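Local coordinates for protein lipoteichoic acid primase (Listeria monocytogenes, PDB 4UOP) that belongs to the sulfatase family and, in its extracellular catalytic domain, holds a magnesium ion, at residues K35-I40 with R422-Y427; K41-K46 with S367-P372; Y116-P121 with Q356-T361; E310-Y315 with S386-P391. All blocks are in the same frame, centred on the assembly; numbering follows the deposited sequence.

Contact 1: residues K35-I40 with R422-Y427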
loop_
_atom_site.group_PDB
_atom_site.type_symbol
_atom_site.label_atom_id
_atom_site.label_comp_id
_atom_site.label_asym_id
_atom_site.label_seq_id
_atom_site.Cartn_x
_atom_site.Cartn_y
_atom_site.Cartn_z
ATOM N N LYS B 35 -4.975 -29.106 -0.710
ATOM C CA LYS B 35 -4.845 -29.758 -2.004
ATOM C C LYS B 35 -5.224 -28.812 -3.135
ATOM O O LYS B 35 -4.515 -28.719 -4.133
ATOM C CB LYS B 35 -5.750 -31.008 -2.039
ATOM C CG LYS B 35 -5.678 -31.838 -3.309
ATOM C CD LYS B 35 -4.294 -32.427 -3.535
ATOM C CE LYS B 35 -4.356 -33.670 -4.421
ATOM N NZ LYS B 35 -5.161 -33.449 -5.656
ATOM N N ASN B 36 -6.348 -28.119 -2.981
ATOM C CA ASN B 36 -6.814 -27.170 -3.987
ATOM C C ASN B 36 -5.781 -26.090 -4.262
ATOM O O ASN B 36 -5.498 -25.776 -5.414
ATOM C CB ASN B 36 -8.102 -26.485 -3.538
ATOM C CG ASN B 36 -9.280 -27.428 -3.494
ATOM O OD1 ASN B 36 -9.241 -28.514 -4.067
ATOM N ND2 ASN B 36 -10.332 -27.020 -2.801
ATOM N N VAL B 37 -5.232 -25.530 -3.191
ATOM C CA VAL B 37 -4.227 -24.465 -3.300
ATOM C C VAL B 37 -3.018 -24.975 -4.064
ATOM O O VAL B 37 -2.561 -24.333 -5.003
ATOM C CB VAL B 37 -3.825 -23.935 -1.912
ATOM C CG1 VAL B 37 -2.534 -23.119 -1.974
ATOM C CG2 VAL B 37 -4.959 -23.108 -1.335
ATOM N N ASN B 38 -2.517 -26.146 -3.685
ATOM C CA ASN B 38 -1.369 -26.736 -4.376
ATOM C C ASN B 38 -1.653 -26.981 -5.857
ATOM O O ASN B 38 -0.804 -26.724 -6.694
ATOM C CB ASN B 38 -0.916 -28.035 -3.691
ATOM C CG ASN B 38 -0.395 -27.807 -2.275
ATOM O OD1 ASN B 38 -0.088 -26.683 -1.872
ATOM N ND2 ASN B 38 -0.293 -28.876 -1.519
ATOM N N ASP B 39 -2.848 -27.492 -6.174
ATOM C CA ASP B 39 -3.253 -27.711 -7.567
ATOM C C ASP B 39 -3.316 -26.414 -8.366
ATOM O O ASP B 39 -2.895 -26.376 -9.519
ATOM C CB ASP B 39 -4.628 -28.408 -7.632
ATOM C CG ASP B 39 -4.578 -29.866 -7.193
ATOM O OD1 ASP B 39 -3.478 -30.465 -7.151
ATOM O OD2 ASP B 39 -5.662 -30.426 -6.896
ATOM N N ILE B 40 -3.847 -25.355 -7.763
ATOM C CA ILE B 40 -3.885 -24.040 -8.411
ATOM C C ILE B 40 -2.468 -23.539 -8.740
ATOM O O ILE B 40 -2.219 -23.066 -9.849
ATOM C CB ILE B 40 -4.642 -23.005 -7.552
ATOM C CG1 ILE B 40 -6.140 -23.346 -7.520
ATOM C CG2 ILE B 40 -4.440 -21.595 -8.096
ATOM C CD1 ILE B 40 -6.903 -22.646 -6.420
ATOM N N ARG B 422 -2.678 -14.911 -10.164
ATOM C CA ARG B 422 -3.795 -14.082 -9.751
ATOM C C ARG B 422 -4.767 -14.868 -8.873
ATOM O O ARG B 422 -5.265 -14.346 -7.889
ATOM C CB ARG B 422 -4.514 -13.471 -10.965
ATOM C CG ARG B 422 -3.656 -12.453 -11.714
ATOM C CD ARG B 422 -4.488 -11.381 -12.395
ATOM N NE ARG B 422 -5.464 -11.939 -13.320
ATOM C CZ ARG B 422 -6.221 -11.215 -14.147
ATOM N NH1 ARG B 422 -6.117 -9.887 -14.180
ATOM N NH2 ARG B 422 -7.079 -11.824 -14.957
ATOM N N LYS B 423 -5.027 -16.120 -9.232
ATOM C CA LYS B 423 -5.975 -16.939 -8.479
ATOM C C LYS B 423 -5.428 -17.265 -7.080
ATOM O O LYS B 423 -6.158 -17.223 -6.089
ATOM C CB LYS B 423 -6.286 -18.225 -9.247
ATOM C CG LYS B 423 -7.495 -18.968 -8.715
ATOM C CD LYS B 423 -7.972 -20.009 -9.715
ATOM C CE LYS B 423 -9.051 -20.901 -9.124
ATOM N NZ LYS B 423 -9.447 -21.989 -10.073
ATOM N N LEU B 424 -4.133 -17.555 -7.005
ATOM C CA LEU B 424 -3.463 -17.785 -5.718
ATOM C C LEU B 424 -3.564 -16.598 -4.772
ATOM O O LEU B 424 -3.828 -16.773 -3.579
ATOM C CB LEU B 424 -1.982 -18.094 -5.909
ATOM C CG LEU B 424 -1.579 -19.499 -6.311
ATOM C CD1 LEU B 424 -0.066 -19.550 -6.397
ATOM C CD2 LEU B 424 -2.100 -20.538 -5.330
ATOM N N LEU B 425 -3.350 -15.394 -5.299
ATOM C CA LEU B 425 -3.479 -14.183 -4.492
ATOM C C LEU B 425 -4.914 -13.997 -3.981
ATOM O O LEU B 425 -5.125 -13.666 -2.813
ATOM C CB LEU B 425 -3.033 -12.951 -5.279
ATOM C CG LEU B 425 -1.568 -12.868 -5.701
ATOM C CD1 LEU B 425 -1.335 -11.556 -6.434
ATOM C CD2 LEU B 425 -0.608 -12.995 -4.526
ATOM N N GLN B 426 -5.899 -14.237 -4.844
ATOM C CA GLN B 426 -7.306 -14.186 -4.436
ATOM C C GLN B 426 -7.606 -15.167 -3.310
ATOM O O GLN B 426 -8.212 -14.809 -2.299
ATOM C CB GLN B 426 -8.223 -14.503 -5.620
ATOM C CG GLN B 426 -8.292 -13.416 -6.674
ATOM C CD GLN B 426 -8.896 -13.908 -7.987
ATOM O OE1 GLN B 426 -9.688 -14.861 -8.010
ATOM N NE2 GLN B 426 -8.530 -13.255 -9.086
ATOM N N TYR B 427 -7.197 -16.413 -3.508
ATOM C CA TYR B 427 -7.405 -17.458 -2.518
ATOM C C TYR B 427 -6.702 -17.153 -1.193
ATOM O O TYR B 427 -7.289 -17.310 -0.136
ATOM C CB TYR B 427 -6.946 -18.808 -3.051
ATOM C CG TYR B 427 -8.019 -19.559 -3.816
ATOM C CD1 TYR B 427 -8.714 -18.957 -4.861
ATOM C CD2 TYR B 427 -8.329 -20.881 -3.495
ATOM C CE1 TYR B 427 -9.698 -19.647 -5.564
ATOM C CE2 TYR B 427 -9.302 -21.581 -4.198
ATOM C CZ TYR B 427 -9.986 -20.961 -5.231
ATOM O OH TYR B 427 -10.957 -21.664 -5.923
#
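I40 sets its CD1 methyl over one face of the Y427 ring, and this CH-pi contact lies between two helices, 34-41 and 412-433. Their short segments run nearly antiparallel, at 155°, with axes 10.1 Å apart. The methyl sits 3.7 Å from the ring centroid, only 22° off the normal but displaced toward the rim, so its closest ring atom is Y427 CE2, 3.4 Å from I40 CD1. Isoleucine suits the place because its branches part at CB. CG1, beside the backbone N (chi1 -69°), carries CD1 to the tyrosine, while CG2 reaches L424, where I40 CG2 lies 3.8 Å from L424 CD2. Exposed K423 flanks the same residue: its extended chain crosses I40 at about a right angle, bringing K423 CE within 3.9 Å of I40 CD1, so that the lysine contributes its hydrocarbon length here.

One turn back, buried V37 also packs on I32 and F359. Near the start of helix 34-41, T33 OG1 bonds to N36 N, and on an exposed flank K35 and D39 form a weakly bonded salt bridge one turn apart. L424 CD2 completes the joint, resting 3.8 Å from the backbone oxygen V37 O.

Contact 2: residues K41-K46 with S367-P372; sequences KGVSVK and SNNYVP
Y370 OH donates a short hydrogen bond of 2.6 Å to K41 O, approaching in the carbonyl plane on a lone pair, with a C=O...O angle of 124°. A tyrosine suits the place: its ring spans the gap between the two segments, packs against V43, whose CG2 lies 3.7 Å from Y370 CE1, and places its hydroxyl as donor to the carbonyl. At the other end of the contact N368 OD1 takes two donors. S44 N donates to N368 OD1 at 3.3 Å, in the plane of the amide, and a water donates to it as well. That water also donates to S44 O, 2.8 Å away, and accepts from S367 N, joining the two loops where they are exposed. K41 extends its chain inward, its ammonium finding its main partners in T361 OG1 and F359 O; its bond to N369 OD1 is weak and doubtful. The firm hold on the N369 amide is from ND2 to V335 O. G42, with positive phi, turns the chain out of helix 34-41. The arrangement is that of a helix terminated at a glycine, its last turn tied to the loop leading into strand 371-373, the outermost, within this chain, of the five-stranded antiparallel sheet.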
loop_
_atom_site.group_PDB
_atom_site.type_symbol
_atom_site.label_atom_id
_atom_site.label_comp_id
_atom_site.label_asym_id
_atom_site.label_seq_id
_atom_site.Cartn_x
_atom_site.Cartn_y
_atom_site.Cartn_z
ATOM N N LYS B 41 -1.539 -23.673 -7.792
ATOM C CA LYS B 41 -0.158 -23.235 -8.018
ATOM C C LYS B 41 0.493 -24.037 -9.140
ATOM O O LYS B 41 1.234 -23.497 -9.945
ATOM C CB LYS B 41 0.679 -23.333 -6.740
ATOM C CG LYS B 41 2.040 -22.641 -6.875
ATOM C CD LYS B 41 2.733 -22.483 -5.539
ATOM C CE LYS B 41 3.985 -21.606 -5.644
ATOM N NZ LYS B 41 4.692 -21.546 -4.325
ATOM N N GLY B 42 0.190 -25.328 -9.198
ATOM C CA GLY B 42 0.618 -26.163 -10.299
ATOM C C GLY B 42 2.095 -26.486 -10.322
ATOM O O GLY B 42 2.618 -26.829 -11.366
ATOM N N VAL B 43 2.779 -26.369 -9.185
ATOM C CA VAL B 43 4.192 -26.729 -9.121
ATOM C C VAL B 43 4.282 -28.184 -8.681
ATOM O O VAL B 43 3.639 -28.576 -7.720
ATOM C CB VAL B 43 4.970 -25.830 -8.137
ATOM C CG1 VAL B 43 6.383 -26.340 -7.956
ATOM C CG2 VAL B 43 4.986 -24.405 -8.653
ATOM N N SER B 44 5.081 -28.976 -9.385
ATOM C CA SER B 44 5.156 -30.397 -9.110
ATOM C C SER B 44 6.134 -30.628 -7.952
ATOM O O SER B 44 7.302 -30.244 -8.042
ATOM C CB SER B 44 5.593 -31.148 -10.374
ATOM O OG SER B 44 5.667 -32.540 -10.136
ATOM N N VAL B 45 5.648 -31.251 -6.880
ATOM C CA VAL B 45 6.463 -31.539 -5.696
ATOM C C VAL B 45 6.552 -33.046 -5.494
ATOM O O VAL B 45 5.547 -33.725 -5.525
ATOM C CB VAL B 45 5.860 -30.891 -4.434
ATOM C CG1 VAL B 45 6.792 -31.035 -3.232
ATOM C CG2 VAL B 45 5.561 -29.427 -4.692
ATOM N N LYS B 46 7.752 -33.560 -5.268
ATOM C CA LYS B 46 7.941 -35.009 -5.121
ATOM C C LYS B 46 7.068 -35.585 -4.010
ATOM O O LYS B 46 7.085 -35.082 -2.895
ATOM C CB LYS B 46 9.405 -35.326 -4.836
ATOM C CG LYS B 46 10.354 -34.941 -5.954
ATOM C CD LYS B 46 11.773 -35.425 -5.684
ATOM C CE LYS B 46 11.863 -36.942 -5.686
ATOM N NZ LYS B 46 13.261 -37.413 -5.891
ATOM N N SER B 367 11.160 -28.415 -8.995
ATOM C CA SER B 367 12.108 -27.828 -9.929
ATOM C C SER B 367 11.523 -26.715 -10.768
ATOM O O SER B 367 12.280 -26.047 -11.459
ATOM C CB SER B 367 12.708 -28.897 -10.842
ATOM O OG SER B 367 13.697 -29.628 -10.136
ATOM N N ASN B 368 10.213 -26.499 -10.690
ATOM C CA ASN B 368 9.536 -25.515 -11.522
ATOM C C ASN B 368 8.781 -24.489 -10.678
ATOM O O ASN B 368 7.758 -23.961 -11.092
ATOM C CB ASN B 368 8.590 -26.209 -12.529
ATOM C CG ASN B 368 7.555 -27.111 -11.859
ATOM O OD1 ASN B 368 7.712 -27.517 -10.704
ATOM N ND2 ASN B 368 6.501 -27.455 -12.601
ATOM N N ASN B 369 9.289 -24.202 -9.483
ATOM C CA ASN B 369 8.631 -23.228 -8.609
ATOM C C ASN B 369 8.669 -21.828 -9.230
ATOM O O ASN B 369 9.513 -21.536 -10.077
ATOM C CB ASN B 369 9.268 -23.246 -7.220
ATOM C CG ASN B 369 8.466 -22.475 -6.192
ATOM O OD1 ASN B 369 7.238 -22.443 -6.228
ATOM N ND2 ASN B 369 9.166 -21.859 -5.256
ATOM N N TYR B 370 7.699 -20.999 -8.869
ATOM C CA TYR B 370 7.703 -19.603 -9.275
ATOM C C TYR B 370 7.155 -18.766 -8.138
ATOM O O TYR B 370 6.553 -19.295 -7.216
ATOM C CB TYR B 370 6.902 -19.398 -10.565
ATOM C CG TYR B 370 5.453 -19.778 -10.464
ATOM C CD1 TYR B 370 5.055 -21.099 -10.637
ATOM C CD2 TYR B 370 4.483 -18.827 -10.201
ATOM C CE1 TYR B 370 3.740 -21.460 -10.526
ATOM C CE2 TYR B 370 3.147 -19.187 -10.102
ATOM C CZ TYR B 370 2.791 -20.505 -10.274
ATOM O OH TYR B 370 1.474 -20.881 -10.184
ATOM N N VAL B 371 7.390 -17.465 -8.194
ATOM C CA VAL B 371 7.047 -16.579 -7.091
ATOM C C VAL B 371 6.189 -15.414 -7.565
ATOM O O VAL B 371 6.710 -14.490 -8.213
ATOM C CB VAL B 371 8.323 -16.016 -6.420
ATOM C CG1 VAL B 371 7.947 -15.218 -5.198
ATOM C CG2 VAL B 371 9.278 -17.143 -6.051
ATOM N N PRO B 372 4.874 -15.444 -7.250
ATOM C CA PRO B 372 4.005 -14.299 -7.501
ATOM C C PRO B 372 4.424 -13.055 -6.710
ATOM O O PRO B 372 4.868 -13.181 -5.568
ATOM C CB PRO B 372 2.636 -14.792 -7.030
ATOM C CG PRO B 372 2.714 -16.270 -7.154
ATOM C CD PRO B 372 4.110 -16.598 -6.741
HETATM O O HOH W 1 9.256 -30.123 -10.038
#

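Contact 3: residues Y116-P121 with Q356-T361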
loop_
_atom_site.group_PDB
_atom_site.type_symbol
_atom_site.label_atom_id
_atom_site.label_comp_id
_atom_site.label_asym_id
_atom_site.label_seq_id
_atom_site.Cartn_x
_atom_site.Cartn_y
_atom_site.Cartn_z
ATOM N N TYR B 116 6.266 -16.835 8.417
ATOM C CA TYR B 116 5.556 -17.564 9.470
ATOM C C TYR B 116 4.297 -18.289 8.956
ATOM O O TYR B 116 3.978 -19.366 9.456
ATOM C CB TYR B 116 5.147 -16.658 10.629
ATOM C CG TYR B 116 6.259 -15.838 11.251
ATOM C CD1 TYR B 116 7.560 -16.288 11.269
ATOM C CD2 TYR B 116 5.984 -14.606 11.837
ATOM C CE1 TYR B 116 8.569 -15.519 11.833
ATOM C CE2 TYR B 116 6.978 -13.835 12.396
ATOM C CZ TYR B 116 8.269 -14.290 12.385
ATOM O OH TYR B 116 9.272 -13.509 12.931
ATOM N N THR B 117 3.587 -17.672 8.011
ATOM C CA THR B 117 2.251 -18.133 7.614
ATOM C C THR B 117 2.212 -18.901 6.299
ATOM O O THR B 117 1.238 -19.625 6.054
ATOM C CB THR B 117 1.218 -16.974 7.494
ATOM O OG1 THR B 117 1.503 -16.154 6.348
ATOM C CG2 THR B 117 1.201 -16.133 8.744
ATOM N N SER B 118 3.229 -18.730 5.444
ATOM C CA SER B 118 3.187 -19.239 4.077
ATOM C C SER B 118 1.912 -18.786 3.349
ATOM O O SER B 118 1.300 -19.555 2.600
ATOM C CB SER B 118 3.319 -20.772 4.066
ATOM O OG SER B 118 3.790 -21.241 2.819
ATOM N N THR B 119 1.484 -17.563 3.626
ATOM C CA THR B 119 0.407 -16.915 2.867
ATOM C C THR B 119 0.963 -15.580 2.393
ATOM O O THR B 119 1.940 -15.071 2.963
ATOM C CB THR B 119 -0.875 -16.682 3.708
ATOM O OG1 THR B 119 -0.645 -15.698 4.724
ATOM C CG2 THR B 119 -1.341 -17.944 4.351
ATOM N N PHE B 120 0.336 -15.011 1.368
ATOM C CA PHE B 120 0.815 -13.764 0.773
ATOM C C PHE B 120 0.471 -12.554 1.625
ATOM O O PHE B 120 -0.599 -12.488 2.235
ATOM C CB PHE B 120 0.250 -13.596 -0.642
ATOM C CG PHE B 120 0.808 -14.573 -1.627
ATOM C CD1 PHE B 120 2.028 -14.345 -2.227
ATOM C CD2 PHE B 120 0.111 -15.739 -1.941
ATOM C CE1 PHE B 120 2.550 -15.251 -3.136
ATOM C CE2 PHE B 120 0.628 -16.656 -2.845
ATOM C CZ PHE B 120 1.850 -16.413 -3.450
ATOM N N PRO B 121 1.378 -11.570 1.668
ATOM C CA PRO B 121 0.983 -10.313 2.280
ATOM C C PRO B 121 -0.099 -9.675 1.428
ATOM O O PRO B 121 -0.234 -10.013 0.254
ATOM C CB PRO B 121 2.265 -9.486 2.271
ATOM C CG PRO B 121 3.093 -10.079 1.204
ATOM C CD PRO B 121 2.727 -11.524 1.091
ATOM N N GLN B 356 -2.962 -28.316 6.673
ATOM C CA GLN B 356 -2.625 -26.911 6.777
ATOM C C GLN B 356 -2.376 -26.330 5.388
ATOM O O GLN B 356 -1.580 -26.858 4.606
ATOM C CB GLN B 356 -1.419 -26.689 7.683
ATOM C CG GLN B 356 -1.038 -25.218 7.785
ATOM C CD GLN B 356 -0.264 -24.880 9.036
ATOM O OE1 GLN B 356 -0.226 -25.651 9.982
ATOM N NE2 GLN B 356 0.349 -23.708 9.046
ATOM N N ILE B 357 -3.075 -25.243 5.094
ATOM C CA ILE B 357 -2.964 -24.581 3.808
ATOM C C ILE B 357 -1.629 -23.821 3.774
ATOM O O ILE B 357 -1.304 -23.090 4.713
ATOM C CB ILE B 357 -4.165 -23.652 3.573
ATOM C CG1 ILE B 357 -5.412 -24.506 3.293
ATOM C CG2 ILE B 357 -3.908 -22.717 2.404
ATOM C CD1 ILE B 357 -6.723 -23.809 3.568
ATOM N N MET B 358 -0.837 -24.075 2.742
ATOM C CA MET B 358 0.432 -23.364 2.518
ATOM C C MET B 358 0.463 -22.935 1.058
ATOM O O MET B 358 0.264 -23.758 0.158
ATOM C CB MET B 358 1.637 -24.263 2.848
ATOM C CG MET B 358 1.799 -24.628 4.336
ATOM S SD MET B 358 3.339 -25.520 4.675
ATOM C CE MET B 358 3.146 -27.011 3.675
ATOM N N PHE B 359 0.707 -21.647 0.814
ATOM C CA PHE B 359 0.809 -21.145 -0.550
ATOM C C PHE B 359 2.225 -21.272 -1.078
ATOM O O PHE B 359 2.447 -21.201 -2.276
ATOM C CB PHE B 359 0.309 -19.711 -0.632
ATOM C CG PHE B 359 -1.171 -19.613 -0.464
ATOM C CD1 PHE B 359 -1.741 -19.650 0.799
ATOM C CD2 PHE B 359 -2.002 -19.585 -1.574
ATOM C CE1 PHE B 359 -3.123 -19.611 0.952
ATOM C CE2 PHE B 359 -3.385 -19.543 -1.426
ATOM C CZ PHE B 359 -3.941 -19.561 -0.164
ATOM N N GLY B 360 3.175 -21.473 -0.177
ATOM C CA GLY B 360 4.549 -21.772 -0.567
ATOM C C GLY B 360 4.732 -23.223 -0.922
ATOM O O GLY B 360 3.822 -24.044 -0.715
ATOM N N THR B 361 5.918 -23.532 -1.433
ATOM C CA THR B 361 6.303 -24.846 -1.905
ATOM C C THR B 361 7.659 -25.246 -1.302
ATOM O O THR B 361 8.533 -24.405 -1.097
ATOM C CB THR B 361 6.414 -24.825 -3.447
ATOM O OG1 THR B 361 5.169 -24.376 -4.001
ATOM C CG2 THR B 361 6.756 -26.182 -4.012
HETATM O O HOH W 2 0.068 -21.954 6.707
#
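S118 O accepts the backbone N-H of F359 in a nearly straight hydrogen bond of 2.8 Å (163°), just where S118, with positive phi, takes the chain out of helix 107-117. Its side chain continues the grip. S118 OG accepts from one backbone N-H, G360 N at 3.1 Å, and donates to a backbone carbonyl, that of I339, while glycine, lacking CB, lets S118 OG lie 3.5 Å from G360 CA. The F359 ring meets S118 O at its edge, F120 CE2 rests 3.8 Å from F359 CB, and T119 CG2 comes to F359 CD1 obliquely, at 4.0 Å. T117 OG1, bonded to T119 N at 3.1 Å, forms an ST turn that shapes the exit from the helix. A water accepting from Q356 NE2 sits close to T117 O and I357 O. Helix 107-117 carries the magnesium ligand T108 near its other end; the paired backbone groups, buried beside F120 and F359, are consistent with a helix exit held in a defined position against the 356-361 loop.

Contact 4: residues E310-Y315 with S386-P391; sequences EPADDY and SYMYQP
M388 points its CB toward A312, and its side chain can be followed outward from there. M388 CB lies 4.5 Å from A312 CB, a loose approach. With chi1 68°, CG lies between the backbone N and the carbonyl carbon, and from there M388 CG is likewise 4.5 Å from A312 CB. From CG the chain runs on extended to SD, and the sulfur reaches the other segment: M388 SD is 3.6 Å from E310 O and 4.0 Å from A312 CB. A bend at chi3 (-78°) then swings the methyl across P311, at about a right angle to that side chain, with M388 CE 4.1 Å from P311 CD. A long, flexible and polarisable methionine suits a place that is lined by a carbonyl oxygen as well as by hydrocarbon.

The strand that bears it, 387-390, is the central one of a five-stranded antiparallel sheet, and M388 joins that sheet to the loop and the short, weakly bonded helix 312-315, ahead of strand 319-322. F383 and M377 pack against it too. P311 follows a cis peptide bond, and its CG lies 3.8 Å above one face of the Y315 ring. P311 O accepts from Y315 N at 3.0 Å, and E310 OE1 receives a weak bond from D314 N. Two residues along the strand, Q390 NE2 comes only loosely near P311 CD, at 4.4 Å, and the Q390 side chain also packs on F189 of the second subunit.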
loop_
_atom_site.group_PDB
_atom_site.type_symbol
_atom_site.label_atom_id
_atom_site.label_comp_id
_atom_site.label_asym_id
_atom_site.label_seq_id
_atom_site.Cartn_x
_atom_site.Cartn_y
_atom_site.Cartn_z
ATOM N N GLU B 310 14.260 -6.057 -14.530
ATOM C CA GLU B 310 13.921 -5.364 -13.295
ATOM C C GLU B 310 12.406 -5.371 -13.103
ATOM O O GLU B 310 11.653 -5.303 -14.070
ATOM C CB GLU B 310 14.521 -3.944 -13.232
ATOM C CG GLU B 310 16.054 -3.900 -13.127
ATOM C CD GLU B 310 16.666 -4.109 -11.718
ATOM O OE1 GLU B 310 16.054 -4.724 -10.779
ATOM O OE2 GLU B 310 17.834 -3.645 -11.550
ATOM N N PRO B 311 11.950 -5.479 -11.844
ATOM C CA PRO B 311 12.769 -5.413 -10.626
ATOM C C PRO B 311 13.342 -6.745 -10.139
ATOM O O PRO B 311 13.791 -6.826 -8.990
ATOM C CB PRO B 311 11.790 -4.856 -9.608
ATOM C CG PRO B 311 10.502 -5.484 -10.006
ATOM C CD PRO B 311 10.517 -5.521 -11.514
ATOM N N ALA B 312 13.355 -7.762 -11.005
ATOM C CA ALA B 312 13.810 -9.083 -10.634
ATOM C C ALA B 312 15.177 -9.061 -9.983
ATOM O O ALA B 312 15.365 -9.687 -8.940
ATOM C CB ALA B 312 13.826 -10.019 -11.846
ATOM N N ASP B 313 16.134 -8.351 -10.568
ATOM C CA ASP B 313 17.486 -8.421 -10.035
ATOM C C ASP B 313 17.553 -7.922 -8.597
ATOM O O ASP B 313 18.159 -8.579 -7.771
ATOM C CB ASP B 313 18.506 -7.651 -10.854
ATOM C CG ASP B 313 19.926 -8.071 -10.521
ATOM O OD1 ASP B 313 20.203 -9.297 -10.469
ATOM O OD2 ASP B 313 20.776 -7.185 -10.283
ATOM N N ASP B 314 16.942 -6.767 -8.316
ATOM C CA ASP B 314 16.952 -6.185 -6.966
ATOM C C ASP B 314 16.128 -6.958 -5.960
ATOM O O ASP B 314 16.448 -6.974 -4.781
ATOM C CB ASP B 314 16.431 -4.740 -6.985
ATOM C CG ASP B 314 17.445 -3.749 -7.545
ATOM O OD1 ASP B 314 18.651 -4.052 -7.612
ATOM O OD2 ASP B 314 17.018 -2.639 -7.877
ATOM N N TYR B 315 15.089 -7.644 -6.423
ATOM C CA TYR B 315 14.230 -8.376 -5.508
ATOM C C TYR B 315 14.873 -9.656 -4.972
ATOM O O TYR B 315 14.323 -10.305 -4.099
ATOM C CB TYR B 315 12.888 -8.681 -6.180
ATOM C CG TYR B 315 11.904 -7.533 -6.158
ATOM C CD1 TYR B 315 12.333 -6.215 -6.178
ATOM C CD2 TYR B 315 10.539 -7.766 -6.161
ATOM C CE1 TYR B 315 11.434 -5.159 -6.184
ATOM C CE2 TYR B 315 9.630 -6.718 -6.180
ATOM C CZ TYR B 315 10.087 -5.415 -6.195
ATOM O OH TYR B 315 9.217 -4.349 -6.220
ATOM N N SER B 386 13.921 -18.751 -14.919
ATOM C CA SER B 386 14.505 -18.251 -16.155
ATOM C C SER B 386 13.905 -16.965 -16.699
ATOM O O SER B 386 14.487 -16.368 -17.602
ATOM C CB SER B 386 14.416 -19.341 -17.222
ATOM O OG SER B 386 13.064 -19.544 -17.579
ATOM N N TYR B 387 12.754 -16.525 -16.190
ATOM C CA TYR B 387 12.149 -15.288 -16.690
ATOM C C TYR B 387 11.180 -14.667 -15.692
ATOM O O TYR B 387 10.745 -15.330 -14.751
ATOM C CB TYR B 387 11.443 -15.530 -18.023
ATOM C CG TYR B 387 10.121 -16.263 -17.912
ATOM C CD1 TYR B 387 10.065 -17.641 -17.959
ATOM C CD2 TYR B 387 8.937 -15.562 -17.750
ATOM C CE1 TYR B 387 8.860 -18.315 -17.831
ATOM C CE2 TYR B 387 7.726 -16.227 -17.626
ATOM C CZ TYR B 387 7.701 -17.599 -17.670
ATOM O OH TYR B 387 6.502 -18.267 -17.560
ATOM N N MET B 388 10.883 -13.387 -15.891
ATOM C CA MET B 388 9.844 -12.693 -15.146
ATOM C C MET B 388 8.729 -12.269 -16.089
ATOM O O MET B 388 8.978 -11.963 -17.255
ATOM C CB MET B 388 10.397 -11.473 -14.393
ATOM C CG MET B 388 10.872 -10.281 -15.191
ATOM S SD MET B 388 10.852 -8.773 -14.168
ATOM C CE MET B 388 9.129 -8.361 -14.168
ATOM N N TYR B 389 7.500 -12.312 -15.597
ATOM C CA TYR B 389 6.363 -11.803 -16.334
ATOM C C TYR B 389 5.704 -10.671 -15.562
ATOM O O TYR B 389 5.563 -10.741 -14.347
ATOM C CB TYR B 389 5.328 -12.896 -16.624
ATOM C CG TYR B 389 4.120 -12.283 -17.254
ATOM C CD1 TYR B 389 4.143 -11.890 -18.579
ATOM C CD2 TYR B 389 2.984 -12.011 -16.504
ATOM C CE1 TYR B 389 3.050 -11.282 -19.166
ATOM C CE2 TYR B 389 1.878 -11.398 -17.081
ATOM C CZ TYR B 389 1.921 -11.037 -18.414
ATOM O OH TYR B 389 0.844 -10.409 -19.000
ATOM N N GLN B 390 5.300 -9.628 -16.286
ATOM C CA GLN B 390 4.544 -8.520 -15.704
ATOM C C GLN B 390 3.429 -8.115 -16.667
ATOM O O GLN B 390 3.697 -7.813 -17.827
ATOM C CB GLN B 390 5.478 -7.339 -15.452
ATOM C CG GLN B 390 4.864 -6.186 -14.680
ATOM C CD GLN B 390 5.827 -5.017 -14.502
ATOM O OE1 GLN B 390 5.417 -3.848 -14.523
ATOM N NE2 GLN B 390 7.107 -5.323 -14.339
ATOM N N PRO B 391 2.173 -8.122 -16.197
ATOM C CA PRO B 391 1.095 -7.665 -17.079
ATOM C C PRO B 391 1.057 -6.156 -17.184
ATOM O O PRO B 391 1.764 -5.455 -16.438
ATOM C CB PRO B 391 -0.159 -8.180 -16.381
ATOM C CG PRO B 391 0.207 -8.173 -14.934
ATOM C CD PRO B 391 1.664 -8.546 -14.884
#

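In the fold
Contacts 1, 2 and 3 cluster on one side of the chain's centre, their own centres 11 to 13 Å apart, and touch one another directly. Contact 4 stands, centre to centre, about 17 Å from contact 2 and 21 Å from the other two, touching none. Along the chain, contact 1 encloses everything, pairing helices near the two ends; contact 2 encloses contact 3, and contact 4 crosses both, its segments alternating with theirs. Contacts 2 and 4 reach the same antiparallel sheet, through strands 371-373 and 387-390. Contacts 1 to 3 thereby join the two ends of the chain to the exit of helix 107-117.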